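Local coordinates for D,D-dipeptidase/D,D-carboxypeptidase (Enterococcus faecalis, PDB 4MUQ), which acts as a zinc-dependent D,D-peptidase in vancomycin resistance, probably hydrolysing D-Ala-D-Ala and trimming terminal D-Ala from cell-wall precursors, at residues 106-111 / 166-171; 128-133 / 138-143; 149-154 / 185-190. All blocks are in the same frame, centred on the assembly; numbering follows the deposited sequence. Where two conformers were deposited one is given.

Contact 1: 106-111 / 166-171; sequences SEHQTG and PWHFRY. With ZN (zinc ion), chain B; LY0 ((2R)-3-[(R)-[(1R)-1-aminoethyl](hydroxy)phosphoryl]-2-methylpropanoic acid), chain C; 2D8 ((2R)-3-[(R)-[(1S)-1-aminoethyl](hydroxy)phosphoryl]-2-methylpropanoic acid), chain D.
H108 and H168 reach the same zinc ion from the two segments, through NE2 of H108 and ND1 of H168. The H108 NE2–zinc bond is 2.0 Å long and the H168 ND1–zinc bond 2.1 Å. The rings stand 83° apart, and the metal draws their two coordinating nitrogens together. D115 is the third protein ligand. The phosphinate inhibitor, modelled as the superposed diastereomers LY0 and 2D8, adds both phosphinate oxygens to the zinc, with O32 closer than O31.

Hydrogen bonds orient the first shell. CG of H168 lies anti to the backbone N (chi1 178°), which carries the ring toward 106-111. There its NE2 donates to E107 OE1 at 2.8 Å, in the ring plane and on the anti side of a carboxylate turned only 24° from the imidazole. H108 ND1, the ring nitrogen not on the metal, is hydrogen-bonded to G73 O. W167 NE1 donates to O32 of the inhibitor at 2.9 Å. S106 OG lies 2.6 Å from the inhibitor carboxylate oxygen O61 and also accepts from H108 N in an ST turn.

A salt bridge grips the other oxygen of E107. R170 NH1 meets OE2 at 2.8 Å from above the carboxylate plane; R170 crosses E107 at about a right angle, its CG and CD packing against the same oxygen. R151 NE is a second partner of OE2, so E107, as a second-shell residue, is fixed at both oxygens.

The S-x-H-x-x-G-x-x-x-D run from S106 to D115, with E165-x-x-H168, is the M15B peptidase signature and supplies the three zinc ligands, set here in the Hedgehog/DD-peptidase fold.

Contact 2: 128-133 / 138-143; sequences PDFPYD and EFRRAA
R140, the residue most buried by this contact, slides its guanidinium between the rings of F130 and Y132. The chain runs extended from helix 134-142 and then bends at chi3 (-76°), which turns the planar end against the loop. Its two terminal nitrogens take successive backbone carbonyls: NH2 donates to F130 O at 2.8 Å, and NH1 donates almost straight to P131 O at 2.9 Å. Both oxygens lie close to the guanidinium plane.

Y132 covers one face of this group. The planes are 20° apart, and R140 CZ sits 3.8 Å from the centroid of the Y132 ring, a stacked cation-pi pair in which CE1 lies nearest NE. The phenol oxygen reaches past the arginine to H164 and Q150.

F130 lies over the other guanidinium face, off centre, its ring plane 61° from that of the group; its CD2 is 3.5 Å from R140 NH2. Farther out, F130 CZ comes within 4.0 Å of F139 CD2, the rings set obliquely, and both phenylalanines also meet F169 in the core.

With NE bonded to Q150, NH1 also to D137 and NH2 also to P166 O, every N-H of the guanidinium has a partner. Such a group is held against both slip and rotation. Its charge, met by several carbonyl dipoles, an aromatic face and one carboxylate, is probably well stabilised. The two carbonyl bonds and the stack on Y132 fasten the loop to the helix that follows it.

Contact 3: 149-154 / 185-190; sequences TQRYAR and FSLEEY. With LY0 ((2R)-3-[(R)-[(1R)-1-aminoethyl](hydroxy)phosphoryl]-2-methylpropanoic acid), chain C; 2D8 ((2R)-3-[(R)-[(1S)-1-aminoethyl](hydroxy)phosphoryl]-2-methylpropanoic acid), chain D.
E188 OE2 is gripped by R151 NH2 at 2.9 Å and, from outside the two segments, by N22 ND2. E188 belongs to the first turn of helix 187-194, which opens with a capping box, and the contact joins that helix to the region of outer strand 148-150, in the antiparallel sheet that carries zinc ligands D115 and H168. The salt bridge is end-on and two-pronged: R151 NH1 donates to the syn lone pair of E188 OE1 at 2.9 Å. The match is not flat, however, since the guanidinium and carboxylate planes are 51° apart and NH2 reaches OE2 from above the carboxylate plane.

R151 bends at chi2 (63°), bringing its planar end round to the helix. L187 CB lies over the centre of one guanidinium face, 3.7 Å from R151 CZ, and the Y152 ring touches the opposite face near the rim. The arginine is thus sandwiched, while its NE is taken by E107, so two carboxylates share its charge. Y152 in turn carries R151 CG over the middle of its ring and packs its hydroxyl end against the inhibitor methyl, with Y152 OH 3.7 Å from LY0 C7, a van der Waals contact. This packing connects a wall of the ligand pocket to the helix start.

In the capping box, S186 OG accepts from E189 N at 3.2 Å, and E189 OE1 receives S186 N at 2.9 Å. The same carboxylate oxygen is also bound by S186 OG and by K156.

Two waters bridge the segments. One molecule links T149 OG1 and Q150 O to F185 O. A second donates to R151 O at 2.8 Å and accepts from L187 N at 2.9 Å.

How the contacts relate
Contacts 1 and 3 form one network beside the zinc site, their centres about 12 Å apart. E107 OE2 binds R151 NE at 2.8 Å, joining the carboxylate that orients H168 to the arginine that reaches helix 187-194; strands 168-171 and 148-150 are also sheet neighbours. Both contacts touch the inhibitor. Contact 2 lies about 15 Å, centre to centre, from each of the others and farther from the metal. It joins contact 1 through R140 NH2 and P166 O (2.9 Å), just ahead of W167 and H168, and joins contact 3 through R140 NE and Q150 OE1 (2.7 Å).

Contact 1: 106-111 / 166-171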
loop_
_atom_site.group_PDB
_atom_site.type_symbol
_atom_site.label_atom_id
_atom_site.label_comp_id
_atom_site.label_asym_id
_atom_site.label_seq_id
_atom_site.Cartn_x
_atom_site.Cartn_y
_atom_site.Cartn_z
ATOM N N SER A 106 -0.925 4.570 10.853
ATOM C CA SER A 106 -1.964 4.277 9.855
ATOM C C SER A 106 -1.457 4.455 8.431
ATOM O O SER A 106 -0.850 5.478 8.101
ATOM C CB SER A 106 -3.149 5.221 10.038
ATOM O OG SER A 106 -4.090 5.067 8.976
ATOM N N GLU A 107 -1.706 3.460 7.582
ATOM C CA GLU A 107 -1.438 3.589 6.154
ATOM C C GLU A 107 -2.193 4.711 5.522
ATOM O O GLU A 107 -1.801 5.195 4.462
ATOM C CB GLU A 107 -1.868 2.338 5.397
ATOM C CG GLU A 107 -1.150 1.100 5.784
ATOM C CD GLU A 107 -1.424 -0.023 4.812
ATOM O OE1 GLU A 107 -2.592 -0.190 4.351
ATOM O OE2 GLU A 107 -0.456 -0.730 4.531
ATOM N N HIS A 108 -3.301 5.132 6.130
ATOM C CA HIS A 108 -4.045 6.228 5.522
ATOM C C HIS A 108 -3.243 7.530 5.508
ATOM O O HIS A 108 -3.478 8.402 4.675
ATOM C CB HIS A 108 -5.411 6.433 6.187
ATOM C CG HIS A 108 -6.415 5.406 5.786
ATOM N ND1 HIS A 108 -7.228 5.548 4.680
ATOM C CD2 HIS A 108 -6.722 4.208 6.332
ATOM C CE1 HIS A 108 -8.000 4.483 4.569
ATOM N NE2 HIS A 108 -7.718 3.653 5.562
ATOM N N GLN A 109 -2.284 7.648 6.425
ATOM C CA GLN A 109 -1.442 8.838 6.486
ATOM C C GLN A 109 -0.378 8.870 5.388
ATOM O O GLN A 109 0.371 9.823 5.295
ATOM C CB GLN A 109 -0.789 8.980 7.870
ATOM C CG GLN A 109 -1.802 9.218 9.000
ATOM C CD GLN A 109 -1.153 9.204 10.358
ATOM O OE1 GLN A 109 -1.384 8.283 11.151
ATOM N NE2 GLN A 109 -0.318 10.202 10.637
ATOM N N THR A 110 -0.329 7.839 4.538
ATOM C CA THR A 110 0.663 7.804 3.448
ATOM C C THR A 110 0.098 8.223 2.089
ATOM O O THR A 110 0.851 8.464 1.150
ATOM C CB THR A 110 1.260 6.393 3.220
ATOM O OG1 THR A 110 0.239 5.510 2.741
ATOM C CG2 THR A 110 1.910 5.821 4.491
ATOM N N GLY A 111 -1.226 8.258 1.961
ATOM C CA GLY A 111 -1.832 8.470 0.652
ATOM C C GLY A 111 -1.886 7.231 -0.226
ATOM O O GLY A 111 -2.287 7.329 -1.389
ATOM N N PRO A 166 -12.647 -6.217 5.253
ATOM C CA PRO A 166 -12.947 -6.421 3.831
ATOM C C PRO A 166 -12.685 -5.197 2.944
ATOM O O PRO A 166 -12.474 -5.361 1.738
ATOM C CB PRO A 166 -14.438 -6.756 3.850
ATOM C CG PRO A 166 -14.628 -7.485 5.176
ATOM C CD PRO A 166 -13.719 -6.724 6.129
ATOM N N TRP A 167 -12.672 -4.004 3.540
ATOM C CA TRP A 167 -12.799 -2.748 2.786
ATOM C C TRP A 167 -11.516 -1.967 2.536
ATOM O O TRP A 167 -11.548 -1.010 1.769
ATOM C CB TRP A 167 -13.751 -1.803 3.525
ATOM C CG TRP A 167 -13.264 -1.513 4.924
ATOM C CD1 TRP A 167 -12.313 -0.599 5.298
ATOM C CD2 TRP A 167 -13.684 -2.169 6.131
ATOM N NE1 TRP A 167 -12.120 -0.650 6.659
ATOM C CE2 TRP A 167 -12.952 -1.600 7.194
ATOM C CE3 TRP A 167 -14.603 -3.186 6.410
ATOM C CZ2 TRP A 167 -13.110 -2.018 8.517
ATOM C CZ3 TRP A 167 -14.766 -3.597 7.733
ATOM C CH2 TRP A 167 -14.006 -3.021 8.765
ATOM N N HIS A 168 -10.421 -2.327 3.206
ATOM C CA HIS A 168 -9.202 -1.515 3.211
ATOM C C HIS A 168 -8.154 -2.049 2.241
ATOM O O HIS A 168 -7.675 -3.185 2.378
ATOM C CB HIS A 168 -8.654 -1.419 4.646
ATOM C CG HIS A 168 -7.378 -0.645 4.771
ATOM N ND1 HIS A 168 -7.288 0.542 5.474
ATOM C CD2 HIS A 168 -6.128 -0.922 4.335
ATOM C CE1 HIS A 168 -6.037 0.970 5.441
ATOM N NE2 HIS A 168 -5.314 0.094 4.764
ATOM N N PHE A 169 -7.792 -1.218 1.265
ATOM C CA PHE A 169 -6.843 -1.631 0.228
ATOM C C PHE A 169 -5.617 -0.746 0.247
ATOM O O PHE A 169 -5.706 0.460 0.453
ATOM C CB PHE A 169 -7.524 -1.618 -1.150
ATOM C CG PHE A 169 -8.527 -2.709 -1.301
ATOM C CD1 PHE A 169 -8.167 -3.911 -1.892
ATOM C CD2 PHE A 169 -9.801 -2.577 -0.776
ATOM C CE1 PHE A 169 -9.075 -4.959 -2.008
ATOM C CE2 PHE A 169 -10.714 -3.619 -0.875
ATOM C CZ PHE A 169 -10.343 -4.816 -1.497
ATOM N N ARG A 170 -4.465 -1.369 0.038
ATOM C CA ARG A 170 -3.182 -0.676 0.085
ATOM C C ARG A 170 -2.477 -0.782 -1.259
ATOM O O ARG A 170 -2.368 -1.882 -1.820
ATOM C CB ARG A 170 -2.316 -1.301 1.192
ATOM C CG ARG A 170 -0.815 -0.990 1.117
ATOM C CD ARG A 170 -0.477 0.474 1.319
ATOM N NE ARG A 170 0.935 0.672 0.991
ATOM C CZ ARG A 170 1.933 0.560 1.860
ATOM N NH1 ARG A 170 1.695 0.306 3.138
ATOM N NH2 ARG A 170 3.189 0.716 1.440
ATOM N N TYR A 171 -2.034 0.353 -1.791
ATOM C CA TYR A 171 -1.220 0.343 -2.999
ATOM C C TYR A 171 0.233 0.064 -2.641
ATOM O O TYR A 171 0.832 0.804 -1.847
ATOM C CB TYR A 171 -1.316 1.682 -3.710
ATOM C CG TYR A 171 -0.558 1.728 -5.010
ATOM C CD1 TYR A 171 -1.113 1.206 -6.162
ATOM C CD2 TYR A 171 0.709 2.293 -5.076
ATOM C CE1 TYR A 171 -0.426 1.249 -7.360
ATOM C CE2 TYR A 171 1.404 2.353 -6.277
ATOM C CZ TYR A 171 0.826 1.823 -7.411
ATOM O OH TYR A 171 1.499 1.859 -8.616
HETATM ZN ZN ZN B . -8.721 1.952 5.999
HETATM P P LY0 C . -9.418 1.668 8.760
HETATM C C1 LY0 C . -10.615 3.139 10.579
HETATM N N1 LY0 C . -11.552 1.026 10.220
HETATM C C2 LY0 C . -11.004 2.122 9.525
HETATM C C4 LY0 C . -8.292 0.974 10.002
HETATM C C5 LY0 C . -6.840 1.084 9.647
HETATM C C6 LY0 C . -6.332 2.481 9.966
HETATM C C7 LY0 C . -6.079 0.012 10.407
HETATM O O31 LY0 C . -8.761 2.945 8.189
HETATM O O32 LY0 C . -9.676 0.725 7.539
HETATM O O61 LY0 C . -5.451 2.924 9.248
HETATM O O62 LY0 C . -6.788 3.078 10.926
HETATM C C4 2D8 D . -8.284 0.967 9.998
HETATM C C5 2D8 D . -6.836 1.082 9.645
HETATM C C6 2D8 D . -6.331 2.482 9.965
HETATM C C7 2D8 D . -6.077 0.011 10.407
HETATM N N1 2D8 D . -11.948 2.412 8.637
HETATM P P 2D8 D . -9.415 1.661 8.761
HETATM C C1 2D8 D . -10.645 3.123 10.572
HETATM C C2 2D8 D . -10.989 2.021 9.589
HETATM O O31 2D8 D . -8.773 2.952 8.203
HETATM O O32 2D8 D . -9.679 0.725 7.538
HETATM O O61 2D8 D . -5.451 2.925 9.248
HETATM O O62 2D8 D . -6.788 3.078 10.926
#

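Contact 2: 128-133 / 138-143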
loop_
_atom_site.group_PDB
_atom_site.type_symbol
_atom_site.label_atom_id
_atom_site.label_comp_id
_atom_site.label_asym_id
_atom_site.label_seq_id
_atom_site.Cartn_x
_atom_site.Cartn_y
_atom_site.Cartn_z
ATOM N N PRO A 128 -17.093 0.086 6.517
ATOM C CA PRO A 128 -17.977 0.114 5.341
ATOM C C PRO A 128 -18.196 -1.257 4.713
ATOM O O PRO A 128 -17.329 -2.131 4.818
ATOM C CB PRO A 128 -17.230 1.025 4.360
ATOM C CG PRO A 128 -15.808 0.964 4.779
ATOM C CD PRO A 128 -15.806 0.764 6.265
ATOM N N ASP A 129 -19.335 -1.426 4.045
ATOM C CA ASP A 129 -19.693 -2.696 3.422
ATOM C C ASP A 129 -18.965 -2.894 2.092
ATOM O O ASP A 129 -19.168 -2.136 1.142
ATOM C CB ASP A 129 -21.213 -2.784 3.215
ATOM C CG ASP A 129 -21.682 -4.193 2.860
ATOM O OD1 ASP A 129 -21.177 -5.165 3.467
ATOM O OD2 ASP A 129 -22.559 -4.324 1.980
ATOM N N PHE A 130 -18.130 -3.925 2.032
ATOM C CA PHE A 130 -17.407 -4.271 0.807
ATOM C C PHE A 130 -17.339 -5.794 0.733
ATOM O O PHE A 130 -16.310 -6.397 1.056
ATOM C CB PHE A 130 -16.012 -3.638 0.798
ATOM C CG PHE A 130 -15.449 -3.415 -0.585
ATOM C CD1 PHE A 130 -16.021 -2.474 -1.432
ATOM C CD2 PHE A 130 -14.355 -4.136 -1.035
ATOM C CE1 PHE A 130 -15.507 -2.262 -2.711
ATOM C CE2 PHE A 130 -13.843 -3.929 -2.310
ATOM C CZ PHE A 130 -14.416 -2.995 -3.144
ATOM N N PRO A 131 -18.451 -6.414 0.324
ATOM C CA PRO A 131 -18.589 -7.874 0.415
ATOM C C PRO A 131 -17.687 -8.653 -0.540
ATOM O O PRO A 131 -17.006 -8.093 -1.402
ATOM C CB PRO A 131 -20.077 -8.119 0.104
ATOM C CG PRO A 131 -20.548 -6.904 -0.621
ATOM C CD PRO A 131 -19.696 -5.757 -0.117
ATOM N N TYR A 132 -17.681 -9.967 -0.347
ATOM C CA TYR A 132 -16.888 -10.871 -1.161
ATOM C C TYR A 132 -17.773 -11.442 -2.267
ATOM O O TYR A 132 -17.652 -12.613 -2.645
ATOM C CB TYR A 132 -16.291 -11.984 -0.291
ATOM C CG TYR A 132 -15.212 -11.496 0.655
ATOM C CD1 TYR A 132 -13.875 -11.517 0.283
ATOM C CD2 TYR A 132 -15.536 -10.993 1.918
ATOM C CE1 TYR A 132 -12.895 -11.081 1.130
ATOM C CE2 TYR A 132 -14.552 -10.547 2.779
ATOM C CZ TYR A 132 -13.225 -10.579 2.371
ATOM O OH TYR A 132 -12.219 -10.148 3.196
ATOM N N ASP A 133 -18.676 -10.596 -2.762
ATOM C CA ASP A 133 -19.566 -10.914 -3.870
ATOM C C ASP A 133 -19.675 -9.733 -4.811
ATOM O O ASP A 133 -19.313 -8.611 -4.455
ATOM C CB ASP A 133 -20.969 -11.211 -3.354
ATOM C CG ASP A 133 -21.000 -12.382 -2.433
ATOM O OD1 ASP A 133 -20.709 -13.488 -2.918
ATOM O OD2 ASP A 133 -21.301 -12.191 -1.236
ATOM N N GLU A 138 -15.215 -8.261 -7.661
ATOM C CA GLU A 138 -14.540 -8.029 -8.934
ATOM C C GLU A 138 -13.381 -7.059 -8.742
ATOM O O GLU A 138 -12.285 -7.272 -9.270
ATOM C CB GLU A 138 -15.508 -7.473 -9.979
ATOM C CG GLU A 138 -16.480 -8.493 -10.546
ATOM C CD GLU A 138 -17.179 -7.988 -11.799
ATOM O OE1 GLU A 138 -18.426 -8.006 -11.833
ATOM O OE2 GLU A 138 -16.482 -7.576 -12.753
ATOM N N PHE A 139 -13.604 -6.000 -7.972
ATOM C CA PHE A 139 -12.517 -5.097 -7.639
ATOM C C PHE A 139 -11.397 -5.842 -6.914
ATOM O O PHE A 139 -10.209 -5.706 -7.251
ATOM C CB PHE A 139 -12.992 -3.921 -6.769
ATOM C CG PHE A 139 -11.875 -2.986 -6.390
ATOM C CD1 PHE A 139 -11.608 -1.863 -7.163
ATOM C CD2 PHE A 139 -11.072 -3.246 -5.291
ATOM C CE1 PHE A 139 -10.556 -1.011 -6.843
ATOM C CE2 PHE A 139 -10.007 -2.413 -4.968
ATOM C CZ PHE A 139 -9.758 -1.285 -5.745
ATOM N N ARG A 140 -11.777 -6.589 -5.882
ATOM C CA ARG A 140 -10.811 -7.252 -5.023
ATOM C C ARG A 140 -9.957 -8.222 -5.825
ATOM O O ARG A 140 -8.743 -8.310 -5.610
ATOM C CB ARG A 140 -11.538 -7.953 -3.868
ATOM C CG ARG A 140 -10.642 -8.672 -2.891
ATOM C CD ARG A 140 -11.489 -9.410 -1.873
ATOM N NE ARG A 140 -12.076 -8.519 -0.866
ATOM C CZ ARG A 140 -13.366 -8.180 -0.828
ATOM N NH1 ARG A 140 -14.212 -8.610 -1.749
ATOM N NH2 ARG A 140 -13.816 -7.390 0.138
ATOM N N ARG A 141 -10.569 -8.922 -6.772
ATOM C CA ARG A 141 -9.847 -9.902 -7.581
ATOM C C ARG A 141 -8.972 -9.255 -8.664
ATOM O O ARG A 141 -7.945 -9.807 -9.056
ATOM C CB ARG A 141 -10.814 -10.932 -8.174
ATOM C CG ARG A 141 -11.482 -11.813 -7.113
ATOM C CD ARG A 141 -12.385 -12.873 -7.733
ATOM N NE ARG A 141 -12.752 -13.920 -6.779
ATOM C CZ ARG A 141 -13.134 -15.147 -7.123
ATOM N NH1 ARG A 141 -13.198 -15.491 -8.403
ATOM N NH2 ARG A 141 -13.450 -16.034 -6.190
ATOM N N ALA A 142 -9.368 -8.075 -9.137
ATOM C CA ALA A 142 -8.578 -7.346 -10.139
ATOM C C ALA A 142 -7.419 -6.555 -9.524
ATOM O O ALA A 142 -6.385 -6.336 -10.165
ATOM C CB ALA A 142 -9.461 -6.417 -10.933
ATOM N N ALA A 143 -7.594 -6.127 -8.282
ATOM C CA ALA A 143 -6.664 -5.214 -7.632
ATOM C C ALA A 143 -5.174 -5.590 -7.731
ATOM O O ALA A 143 -4.347 -4.724 -8.051
ATOM C CB ALA A 143 -7.080 -4.988 -6.173
#

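Contact 3: 149-154 / 185-190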
loop_
_atom_site.group_PDB
_atom_site.type_symbol
_atom_site.label_atom_id
_atom_site.label_comp_id
_atom_site.label_asym_id
_atom_site.label_seq_id
_atom_site.Cartn_x
_atom_site.Cartn_y
_atom_site.Cartn_z
ATOM N N THR A 149 -3.477 -4.336 -2.878
ATOM C CA THR A 149 -3.662 -5.564 -2.112
ATOM C C THR A 149 -4.706 -5.316 -1.021
ATOM O O THR A 149 -4.778 -4.213 -0.478
ATOM C CB THR A 149 -2.313 -6.059 -1.500
ATOM O OG1 THR A 149 -2.455 -7.401 -1.022
ATOM C CG2 THR A 149 -1.822 -5.153 -0.363
ATOM N N GLN A 150 -5.503 -6.322 -0.681
ATOM C CA GLN A 150 -6.366 -6.177 0.488
ATOM C C GLN A 150 -5.468 -6.356 1.710
ATOM O O GLN A 150 -4.807 -7.385 1.881
ATOM C CB GLN A 150 -7.484 -7.202 0.498
ATOM C CG GLN A 150 -8.475 -6.949 1.620
ATOM C CD GLN A 150 -9.504 -8.033 1.730
ATOM O OE1 GLN A 150 -9.896 -8.647 0.733
ATOM N NE2 GLN A 150 -9.939 -8.300 2.951
ATOM N N ARG A 151 -5.430 -5.338 2.547
ATOM C CA ARG A 151 -4.376 -5.221 3.545
ATOM C C ARG A 151 -4.501 -6.150 4.744
ATOM O O ARG A 151 -3.480 -6.684 5.221
ATOM C CB ARG A 151 -4.282 -3.768 4.001
ATOM C CG ARG A 151 -3.151 -3.471 4.980
ATOM C CD ARG A 151 -1.804 -3.734 4.336
ATOM N NE ARG A 151 -0.693 -3.391 5.226
ATOM C CZ ARG A 151 -0.161 -4.217 6.123
ATOM N NH1 ARG A 151 -0.652 -5.435 6.297
ATOM N NH2 ARG A 151 0.864 -3.802 6.858
ATOM N N TYR A 152 -5.731 -6.346 5.228
ATOM C CA TYR A 152 -5.965 -6.971 6.523
ATOM C C TYR A 152 -6.867 -8.179 6.379
ATOM O O TYR A 152 -8.099 -8.080 6.414
ATOM C CB TYR A 152 -6.581 -5.947 7.496
ATOM C CG TYR A 152 -5.724 -4.719 7.723
ATOM C CD1 TYR A 152 -4.446 -4.818 8.267
ATOM C CD2 TYR A 152 -6.188 -3.451 7.396
ATOM C CE1 TYR A 152 -3.653 -3.701 8.459
ATOM C CE2 TYR A 152 -5.402 -2.318 7.603
ATOM C CZ TYR A 152 -4.130 -2.450 8.134
ATOM O OH TYR A 152 -3.326 -1.343 8.333
ATOM N N ALA A 153 -6.248 -9.340 6.202
ATOM C CA ALA A 153 -6.987 -10.583 6.050
ATOM C C ALA A 153 -7.261 -11.252 7.392
ATOM O O ALA A 153 -6.495 -11.089 8.347
ATOM C CB ALA A 153 -6.202 -11.534 5.148
ATOM N N ARG A 154 -8.338 -12.031 7.467
ATOM C CA ARG A 154 -8.652 -12.758 8.688
ATOM C C ARG A 154 -7.509 -13.689 9.113
ATOM O O ARG A 154 -7.188 -13.788 10.301
ATOM C CB ARG A 154 -9.965 -13.540 8.534
ATOM C CG ARG A 154 -10.401 -14.272 9.792
ATOM C CD ARG A 154 -11.735 -14.970 9.586
ATOM N NE ARG A 154 -11.689 -15.837 8.412
ATOM C CZ ARG A 154 -12.738 -16.452 7.881
ATOM N NH1 ARG A 154 -13.934 -16.300 8.416
ATOM N NH2 ARG A 154 -12.582 -17.217 6.805
ATOM N N PHE A 185 0.577 -13.535 0.727
ATOM C CA PHE A 185 1.340 -12.751 1.699
ATOM C C PHE A 185 0.610 -11.507 2.158
ATOM O O PHE A 185 0.070 -10.765 1.336
ATOM C CB PHE A 185 2.643 -12.251 1.067
ATOM C CG PHE A 185 3.718 -13.286 0.930
ATOM C CD1 PHE A 185 3.728 -14.432 1.707
ATOM C CD2 PHE A 185 4.746 -13.085 0.012
ATOM C CE1 PHE A 185 4.755 -15.367 1.568
ATOM C CE2 PHE A 185 5.770 -14.007 -0.135
ATOM C CZ PHE A 185 5.773 -15.149 0.640
ATOM N N SER A 186 0.648 -11.257 3.463
ATOM C CA SER A 186 0.418 -9.922 3.999
ATOM C C SER A 186 1.630 -9.063 3.649
ATOM O O SER A 186 2.690 -9.593 3.278
ATOM C CB SER A 186 0.278 -9.979 5.518
ATOM O OG SER A 186 1.486 -10.423 6.129
ATOM N N LEU A 187 1.503 -7.754 3.799
ATOM C CA LEU A 187 2.647 -6.873 3.554
ATOM C C LEU A 187 3.797 -7.170 4.519
ATOM O O LEU A 187 4.962 -7.099 4.123
ATOM C CB LEU A 187 2.242 -5.394 3.582
ATOM C CG LEU A 187 3.356 -4.404 3.205
ATOM C CD1 LEU A 187 3.938 -4.691 1.806
ATOM C CD2 LEU A 187 2.804 -2.996 3.272
ATOM N N GLU A 188 3.480 -7.523 5.766
ATOM C CA GLU A 188 4.498 -7.950 6.736
ATOM C C GLU A 188 5.322 -9.113 6.186
ATOM O O GLU A 188 6.557 -9.095 6.236
ATOM C CB GLU A 188 3.842 -8.381 8.052
ATOM C CG GLU A 188 3.387 -7.221 8.958
ATOM C CD GLU A 188 2.096 -6.535 8.519
ATOM O OE1 GLU A 188 1.389 -7.050 7.625
ATOM O OE2 GLU A 188 1.800 -5.457 9.086
ATOM N N GLU A 189 4.636 -10.124 5.668
ATOM C CA GLU A 189 5.320 -11.284 5.125
ATOM C C GLU A 189 6.171 -10.926 3.911
ATOM O O GLU A 189 7.300 -11.398 3.798
ATOM C CB GLU A 189 4.311 -12.379 4.791
ATOM C CG GLU A 189 3.754 -13.088 6.014
ATOM C CD GLU A 189 2.477 -13.837 5.711
ATOM O OE1 GLU A 189 1.465 -13.166 5.421
ATOM O OE2 GLU A 189 2.488 -15.089 5.759
ATOM N N TYR A 190 5.636 -10.095 3.020
ATOM C CA TYR A 190 6.374 -9.695 1.826
ATOM C C TYR A 190 7.638 -8.911 2.195
ATOM O O TYR A 190 8.688 -9.077 1.574
ATOM C CB TYR A 190 5.488 -8.880 0.880
ATOM C CG TYR A 190 6.154 -8.585 -0.444
ATOM C CD1 TYR A 190 6.526 -9.611 -1.294
ATOM C CD2 TYR A 190 6.412 -7.273 -0.847
ATOM C CE1 TYR A 190 7.146 -9.354 -2.507
ATOM C CE2 TYR A 190 7.025 -7.006 -2.070
ATOM C CZ TYR A 190 7.387 -8.056 -2.889
ATOM O OH TYR A 190 7.991 -7.828 -4.109
HETATM P P LY0 C . -9.418 1.668 8.760
HETATM C C1 LY0 C . -10.615 3.139 10.579
HETATM N N1 LY0 C . -11.552 1.026 10.220
HETATM C C2 LY0 C . -11.004 2.122 9.525
HETATM C C4 LY0 C . -8.292 0.974 10.002
HETATM C C5 LY0 C . -6.840 1.084 9.647
HETATM C C6 LY0 C . -6.332 2.481 9.966
HETATM C C7 LY0 C . -6.079 0.012 10.407
HETATM O O31 LY0 C . -8.761 2.945 8.189
HETATM O O32 LY0 C . -9.676 0.725 7.539
HETATM O O61 LY0 C . -5.451 2.924 9.248
HETATM O O62 LY0 C . -6.788 3.078 10.926
HETATM C C4 2D8 D . -8.284 0.967 9.998
HETATM C C5 2D8 D . -6.836 1.082 9.645
HETATM C C6 2D8 D . -6.331 2.482 9.965
HETATM C C7 2D8 D . -6.077 0.011 10.407
HETATM N N1 2D8 D . -11.948 2.412 8.637
HETATM P P 2D8 D . -9.415 1.661 8.761
HETATM C C1 2D8 D . -10.645 3.123 10.572
HETATM C C2 2D8 D . -10.989 2.021 9.589
HETATM O O31 2D8 D . -8.773 2.952 8.203
HETATM O O32 2D8 D . -9.679 0.725 7.538
HETATM O O61 2D8 D . -5.451 2.925 9.248
HETATM O O62 2D8 D . -6.788 3.078 10.926
HETATM O O HOH W 1 -1.922 -8.665 1.369
HETATM O O HOH W 2 -1.308 -7.056 3.465
#